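Local coordinates for protein leucine--tRNA ligase (Agrobacterium radiobacter, PDB 5AH5) that probably attaches leucine to its cognate tRNA at the expense of ATP, as a class I aminoacyl-tRNA synthetase that also binds zinc, at residues F22-S27 and S511-K516; Y34-F39 and L498-P503. All blocks are in the same frame, centred on the assembly; numbering follows the deposited sequence.

Contact 1: F22-S27 and S511-K516; sequences FDWDPS and SSLCNK
Leu513 meets Trp24 and Pro26 in a small, purely apolar contact at the margin of the class I synthetase nucleotide-binding (Rossmann-type) fold, where the loop between helix 5-19 and strand 32-37 packs against helix 511-517. No hydrogen bond crosses it, and the two segments bury just 114 Å² in total. The two methyls of Leu513 divide the work. CD2 lies against the pyrrolidine ring, 3.7 Å from Pro26 CB, while CD1 approaches the six-membered part of the indole, 4.3 Å from Trp24 CH2, obliquely to the ring plane. Leu513 already leaves the helix toward the loop, and with CG anti to the carbonyl carbon (chi1 -76°) its two methyls reach Pro26 and Trp24.

The loop shapes its own half of the surface. Pro26 N sits 4.0 Å above the indole plane, over the ring centre, so the chain folds back over one face of Trp24 and presents proline and tryptophan together to Leu513. Trp24 is buried, its side chain also touching Ser70 and Leu72 of strand 70-72, and the backbone N of Trp24 is hydrogen-bonded to Ser118 OG; Pro26 is exposed. Asp25, between the two, forms an Asx turn: its OD1 accepts from Ser27 N at 3.2 Å, and Ser27 OG adds a second bond to the same oxygen at 2.9 Å. Both donors approach from the same face of the carboxylate, the hydroxyl oxygen rising 61° out of its plane.

Contact 2: Y34-F39 and L498-P503; sequences YVLEMF and LRYPSP. With LSS (5'-O-(L-leucylsulfamoyl)adenosine), chain I.
The ring of Tyr500 reaches from a type I turn, Arg499 to Ser502, to strand 32-37 and the loop that follows it, in the parallel sheet region of the Rossmann-type catalytic fold, and three side chains of segment 34-39 receive it. Tyr34 OH lies 3.4 Å from Tyr500 CD2, at the edge of the Tyr500 ring and near its plane, with the two side chains crossing at about a right angle. Leu36 CD1 meets the same edge farther along, 3.8 Å from CE2 of Tyr500. At the far end, the Tyr500 hydroxyl stands 3.6 Å from Phe39 CB.

One water links the Tyr500 hydroxyl to the strand backbone: it donates to Glu37 O at 2.8 Å and is hydrogen-bonded to Tyr500 OH at 2.6 Å. Tyr34 OH has its own partner in Phe497 O, immediately before the turn segment, which ties the strand to that loop as well. Tyr496 stacks on Phe39 and meets the ring of Tyr500 with planes at about 70°, and Asn121 ND2 bonds to Tyr500 O.

Phe39 and Met38 belong to the pocket of the leucyl-sulfamoyl adenosine ligand. A leucyl methyl of the ligand, C11, comes to the edge of the Phe39 ring, 3.7 Å from CD1. The ligand's amino nitrogen N4 donates to Phe39 O at 2.9 Å.

Both contacts join the N-terminal part of the catalytic fold to the region of residues 498-516, but at different depths. The four residues that touch in contact 2 are all buried, its centre about 13 Å from the centre of the chain, and it mixes aromatic packing with a bridging water and a ligand bond; contact 1, its centre about 22 Å from that point, is partly exposed and entirely apolar. The two touch: Leu513 CD1 packs 3.4 Å from Pro501 O, and Cys514 SG lies 3.3 Å from Leu498 O. The ligand-binding pocket takes in residues of contact 2, whereas contact 1 is plain packing away from the annotated sites.

Contact 1: F22-S27 and S511-K516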
loop_
_atom_site.group_PDB
_atom_site.type_symbol
_atom_site.label_atom_id
_atom_site.label_comp_id
_atom_site.label_asym_id
_atom_site.label_seq_id
_atom_site.Cartn_x
_atom_site.Cartn_y
_atom_site.Cartn_z
ATOM N N PHE B 22 11.502 -9.560 -19.455
ATOM C CA PHE B 22 10.480 -9.307 -18.404
ATOM C C PHE B 22 9.276 -10.283 -18.324
ATOM O O PHE B 22 8.461 -10.175 -17.447
ATOM C CB PHE B 22 9.995 -7.867 -18.593
ATOM C CG PHE B 22 11.132 -6.891 -18.478
ATOM C CD1 PHE B 22 11.781 -6.777 -17.283
ATOM C CD2 PHE B 22 11.619 -6.238 -19.575
ATOM C CE1 PHE B 22 12.909 -5.940 -17.166
ATOM C CE2 PHE B 22 12.718 -5.373 -19.477
ATOM C CZ PHE B 22 13.383 -5.252 -18.277
ATOM N N ASP B 23 9.272 -11.322 -19.137
ATOM C CA ASP B 23 8.242 -12.331 -19.093
ATOM C C ASP B 23 8.419 -13.276 -17.953
ATOM O O ASP B 23 9.439 -13.895 -17.869
ATOM C CB ASP B 23 8.238 -13.048 -20.430
ATOM C CG ASP B 23 7.144 -14.092 -20.548
ATOM O OD1 ASP B 23 5.999 -13.867 -20.112
ATOM O OD2 ASP B 23 7.468 -15.137 -21.130
ATOM N N TRP B 24 7.437 -13.366 -17.035
ATOM C CA TRP B 24 7.608 -14.194 -15.882
ATOM C C TRP B 24 7.461 -15.673 -16.276
ATOM O O TRP B 24 6.448 -16.070 -16.881
ATOM C CB TRP B 24 6.586 -13.886 -14.790
ATOM C CG TRP B 24 6.645 -14.778 -13.644
ATOM C CD1 TRP B 24 7.737 -15.014 -12.861
ATOM C CD2 TRP B 24 5.555 -15.529 -13.060
ATOM N NE1 TRP B 24 7.401 -15.857 -11.819
ATOM C CE2 TRP B 24 6.082 -16.205 -11.926
ATOM C CE3 TRP B 24 4.190 -15.745 -13.425
ATOM C CZ2 TRP B 24 5.305 -17.060 -11.127
ATOM C CZ3 TRP B 24 3.410 -16.554 -12.625
ATOM C CH2 TRP B 24 3.960 -17.209 -11.473
ATOM N N ASP B 25 8.462 -16.492 -15.939
ATOM C CA ASP B 25 8.310 -17.933 -16.182
ATOM C C ASP B 25 8.304 -18.685 -14.892
ATOM O O ASP B 25 9.352 -18.825 -14.244
ATOM C CB ASP B 25 9.344 -18.475 -17.157
ATOM C CG ASP B 25 8.819 -19.683 -17.918
ATOM O OD1 ASP B 25 8.057 -20.567 -17.328
ATOM O OD2 ASP B 25 9.139 -19.718 -19.126
ATOM N N PRO B 26 7.130 -19.163 -14.482
ATOM C CA PRO B 26 7.141 -19.979 -13.264
ATOM C C PRO B 26 8.081 -21.245 -13.291
ATOM O O PRO B 26 8.571 -21.658 -12.262
ATOM C CB PRO B 26 5.688 -20.404 -13.089
ATOM C CG PRO B 26 4.938 -19.952 -14.319
ATOM C CD PRO B 26 5.832 -19.123 -15.171
ATOM N N SER B 27 8.324 -21.844 -14.449
ATOM C CA SER B 27 9.204 -23.029 -14.483
ATOM C C SER B 27 10.689 -22.672 -14.423
ATOM O O SER B 27 11.519 -23.580 -14.416
ATOM C CB SER B 27 8.921 -23.840 -15.737
ATOM O OG SER B 27 9.325 -23.088 -16.871
ATOM N N SER B 511 -3.819 -22.164 -6.986
ATOM C CA SER B 511 -3.200 -22.424 -5.698
ATOM C C SER B 511 -1.729 -22.786 -5.798
ATOM O O SER B 511 -0.914 -22.296 -5.034
ATOM C CB SER B 511 -3.968 -23.559 -4.977
ATOM O OG SER B 511 -5.301 -23.128 -4.714
ATOM N N SER B 512 -1.388 -23.626 -6.757
ATOM C CA SER B 512 -0.052 -24.149 -6.788
ATOM C C SER B 512 0.944 -23.045 -7.273
ATOM O O SER B 512 2.020 -22.904 -6.671
ATOM C CB SER B 512 -0.008 -25.519 -7.533
ATOM O OG SER B 512 0.272 -25.397 -8.916
ATOM N N LEU B 513 0.575 -22.225 -8.271
ATOM C CA LEU B 513 1.400 -21.062 -8.658
ATOM C C LEU B 513 1.502 -20.006 -7.541
ATOM O O LEU B 513 2.598 -19.554 -7.213
ATOM C CB LEU B 513 0.872 -20.370 -9.932
ATOM C CG LEU B 513 1.102 -20.981 -11.306
ATOM C CD1 LEU B 513 0.851 -19.981 -12.417
ATOM C CD2 LEU B 513 2.533 -21.496 -11.402
ATOM N N CYS B 514 0.350 -19.618 -6.987
ATOM C CA CYS B 514 0.240 -18.596 -5.959
ATOM C C CYS B 514 1.022 -18.889 -4.723
ATOM O O CYS B 514 1.576 -17.989 -4.104
ATOM C CB CYS B 514 -1.196 -18.445 -5.488
ATOM S SG CYS B 514 -2.018 -17.148 -6.352
ATOM N N ASN B 515 0.972 -20.134 -4.285
ATOM C CA ASN B 515 1.718 -20.508 -3.080
ATOM C C ASN B 515 3.243 -20.492 -3.266
ATOM O O ASN B 515 3.977 -20.449 -2.294
ATOM C CB ASN B 515 1.238 -21.857 -2.550
ATOM C CG ASN B 515 -0.164 -21.789 -1.935
ATOM O OD1 ASN B 515 -0.600 -20.765 -1.365
ATOM N ND2 ASN B 515 -0.852 -22.897 -2.001
ATOM N N LYS B 516 3.706 -20.521 -4.506
ATOM C CA LYS B 516 5.114 -20.351 -4.819
ATOM C C LYS B 516 5.480 -18.887 -5.011
ATOM O O LYS B 516 6.452 -18.444 -4.427
ATOM C CB LYS B 516 5.457 -21.142 -6.053
ATOM C CG LYS B 516 5.565 -22.607 -5.704
ATOM C CD LYS B 516 5.853 -23.446 -6.925
ATOM C CE LYS B 516 6.102 -24.906 -6.515
ATOM N NZ LYS B 516 5.835 -25.875 -7.624
#

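Contact 2: Y34-F39 and L498-P503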
loop_
_atom_site.group_PDB
_atom_site.type_symbol
_atom_site.label_atom_id
_atom_site.label_comp_id
_atom_site.label_asym_id
_atom_site.label_seq_id
_atom_site.Cartn_x
_atom_site.Cartn_y
_atom_site.Cartn_z
ATOM N N TYR B 34 8.391 -11.575 -6.145
ATOM C CA TYR B 34 7.164 -10.929 -6.596
ATOM C C TYR B 34 7.157 -9.468 -6.122
ATOM O O TYR B 34 6.935 -9.203 -4.975
ATOM C CB TYR B 34 5.983 -11.680 -5.978
ATOM C CG TYR B 34 4.564 -11.339 -6.502
ATOM C CD1 TYR B 34 4.360 -10.505 -7.572
ATOM C CD2 TYR B 34 3.445 -11.931 -5.923
ATOM C CE1 TYR B 34 3.074 -10.225 -8.016
ATOM C CE2 TYR B 34 2.148 -11.672 -6.377
ATOM C CZ TYR B 34 1.994 -10.848 -7.440
ATOM O OH TYR B 34 0.736 -10.552 -7.868
ATOM N N VAL B 35 7.363 -8.563 -7.032
ATOM C CA VAL B 35 7.295 -7.149 -6.733
ATOM C C VAL B 35 6.102 -6.576 -7.492
ATOM O O VAL B 35 5.995 -6.791 -8.651
ATOM C CB VAL B 35 8.561 -6.385 -7.174
ATOM C CG1 VAL B 35 9.094 -6.800 -8.524
ATOM C CG2 VAL B 35 8.335 -4.879 -7.157
ATOM N N LEU B 36 5.233 -5.837 -6.823
ATOM C CA LEU B 36 4.194 -5.112 -7.545
ATOM C C LEU B 36 3.913 -3.800 -6.920
ATOM O O LEU B 36 4.388 -3.530 -5.823
ATOM C CB LEU B 36 2.927 -5.954 -7.617
ATOM C CG LEU B 36 1.912 -6.103 -6.502
ATOM C CD1 LEU B 36 0.662 -6.782 -7.030
ATOM C CD2 LEU B 36 2.465 -6.890 -5.388
ATOM N N GLU B 37 3.118 -3.021 -7.630
ATOM C CA GLU B 37 2.729 -1.693 -7.249
ATOM C C GLU B 37 1.203 -1.636 -7.323
ATOM O O GLU B 37 0.550 -2.476 -7.993
ATOM C CB GLU B 37 3.211 -0.690 -8.263
ATOM C CG GLU B 37 4.695 -0.628 -8.546
ATOM C CD GLU B 37 5.078 -1.327 -9.805
ATOM O OE1 GLU B 37 4.235 -1.385 -10.734
ATOM O OE2 GLU B 37 6.260 -1.798 -9.889
ATOM N N MET B 38 0.639 -0.639 -6.659
ATOM C CA MET B 38 -0.822 -0.476 -6.659
ATOM C C MET B 38 -1.316 -0.114 -8.037
ATOM O O MET B 38 -0.991 0.958 -8.590
ATOM C CB MET B 38 -1.288 0.509 -5.598
ATOM C CG MET B 38 -1.163 -0.025 -4.207
ATOM S SD MET B 38 -1.746 1.239 -3.078
ATOM C CE MET B 38 -1.130 0.657 -1.534
ATOM N N PHE B 39 -2.032 -1.079 -8.649
ATOM C CA PHE B 39 -2.541 -0.920 -10.043
ATOM C C PHE B 39 -3.501 0.271 -10.187
ATOM O O PHE B 39 -4.138 0.643 -9.237
ATOM C CB PHE B 39 -3.030 -2.269 -10.633
ATOM C CG PHE B 39 -4.407 -2.770 -10.180
ATOM C CD1 PHE B 39 -4.917 -2.550 -8.909
ATOM C CD2 PHE B 39 -5.136 -3.618 -11.023
ATOM C CE1 PHE B 39 -6.127 -3.081 -8.545
ATOM C CE2 PHE B 39 -6.355 -4.142 -10.638
ATOM C CZ PHE B 39 -6.842 -3.913 -9.401
ATOM N N LEU B 498 -3.568 -12.001 -6.301
ATOM C CA LEU B 498 -3.684 -13.456 -6.455
ATOM C C LEU B 498 -4.132 -13.965 -7.827
ATOM O O LEU B 498 -4.120 -15.201 -8.053
ATOM C CB LEU B 498 -4.602 -14.045 -5.364
ATOM C CG LEU B 498 -4.317 -13.607 -3.964
ATOM C CD1 LEU B 498 -5.416 -14.075 -3.023
ATOM C CD2 LEU B 498 -2.916 -14.057 -3.570
ATOM N N ARG B 499 -4.515 -13.057 -8.738
ATOM C CA ARG B 499 -5.000 -13.432 -10.041
ATOM C C ARG B 499 -3.966 -13.285 -11.095
ATOM O O ARG B 499 -3.959 -14.044 -12.104
ATOM C CB ARG B 499 -6.251 -12.582 -10.395
ATOM C CG ARG B 499 -6.794 -12.758 -11.798
ATOM C CD ARG B 499 -7.504 -14.101 -11.919
ATOM N NE ARG B 499 -8.195 -14.255 -13.206
ATOM C CZ ARG B 499 -8.834 -15.374 -13.597
ATOM N NH1 ARG B 499 -8.880 -16.435 -12.798
ATOM N NH2 ARG B 499 -9.404 -15.408 -14.786
ATOM N N TYR B 500 -3.078 -12.308 -10.921
ATOM C CA TYR B 500 -2.010 -12.075 -11.899
ATOM C C TYR B 500 -1.236 -13.361 -12.275
ATOM O O TYR B 500 -0.751 -13.504 -13.421
ATOM C CB TYR B 500 -1.012 -11.098 -11.293
ATOM C CG TYR B 500 -1.282 -9.617 -11.342
ATOM C CD1 TYR B 500 -1.613 -8.987 -12.547
ATOM C CD2 TYR B 500 -0.987 -8.798 -10.223
ATOM C CE1 TYR B 500 -1.802 -7.612 -12.602
ATOM C CE2 TYR B 500 -1.150 -7.428 -10.284
ATOM C CZ TYR B 500 -1.536 -6.837 -11.482
ATOM O OH TYR B 500 -1.700 -5.472 -11.615
ATOM N N PRO B 501 -1.067 -14.303 -11.331
ATOM C CA PRO B 501 -0.257 -15.467 -11.770
ATOM C C PRO B 501 -0.883 -16.329 -12.862
ATOM O O PRO B 501 -0.114 -16.909 -13.625
ATOM C CB PRO B 501 -0.103 -16.289 -10.503
ATOM C CG PRO B 501 -0.059 -15.258 -9.445
ATOM C CD PRO B 501 -1.209 -14.323 -9.869
ATOM N N SER B 502 -2.237 -16.389 -12.976
ATOM C CA SER B 502 -2.866 -16.968 -14.183
ATOM C C SER B 502 -4.180 -16.255 -14.458
ATOM O O SER B 502 -5.208 -16.610 -13.884
ATOM C CB SER B 502 -3.078 -18.505 -14.128
ATOM O OG SER B 502 -3.662 -18.761 -12.937
ATOM N N PRO B 503 -4.106 -15.206 -15.269
ATOM C CA PRO B 503 -5.173 -14.271 -15.307
ATOM C C PRO B 503 -6.309 -14.651 -16.281
ATOM O O PRO B 503 -7.335 -13.958 -16.307
ATOM C CB PRO B 503 -4.491 -13.038 -15.762
ATOM C CG PRO B 503 -3.464 -13.511 -16.726
ATOM C CD PRO B 503 -2.969 -14.775 -16.090
HETATM C C1 LSS I . -5.517 3.419 -7.051
HETATM N N1 LSS I . 2.152 10.932 -6.291
HETATM O O1 LSS I . -5.289 4.075 -6.059
HETATM S S1 LSS I . -4.685 5.193 -8.547
HETATM C C2 LSS I . 2.546 9.720 -5.906
HETATM N N2 LSS I . -5.282 3.850 -8.277
HETATM O O2 LSS I . -0.709 6.271 -4.531
HETATM N N3 LSS I . 1.817 8.604 -6.128
HETATM O O3 LSS I . -0.138 3.687 -5.310
HETATM C C4 LSS I . 0.637 8.726 -6.779
HETATM N N4 LSS I . -6.670 1.511 -8.179
HETATM O O4 LSS I . -0.376 5.590 -7.994
HETATM C C5 LSS I . 0.134 9.975 -7.126
HETATM O O5 LSS I . -3.218 5.211 -7.917
HETATM C C6 LSS I . 0.901 11.094 -6.852
HETATM N N6 LSS I . 0.443 12.311 -7.245
HETATM C C7 LSS I . -5.741 -0.310 -5.830
HETATM N N7 LSS I . -1.079 9.787 -7.707
HETATM C C8 LSS I . -1.358 8.455 -7.674
HETATM C C9 LSS I . -5.209 1.081 -6.185
HETATM N N9 LSS I . -0.287 7.818 -7.132
HETATM C CA LSS I . -6.150 2.066 -6.902
HETATM C C10 LSS I . -6.795 -0.169 -4.720
HETATM C C11 LSS I . -4.518 -1.219 -5.454
HETATM O O1A LSS I . -5.314 6.400 -7.992
HETATM C C21 LSS I . -0.144 6.402 -6.855
HETATM C C22 LSS I . -1.112 5.930 -5.826
HETATM C C23 LSS I . -1.146 4.418 -6.062
HETATM C C24 LSS I . -0.920 4.360 -7.558
HETATM C C25 LSS I . -2.227 4.283 -8.350
HETATM O O2A LSS I . -4.427 5.403 -9.955
HETATM O O HOH W 1 -0.074 -4.226 -10.054
#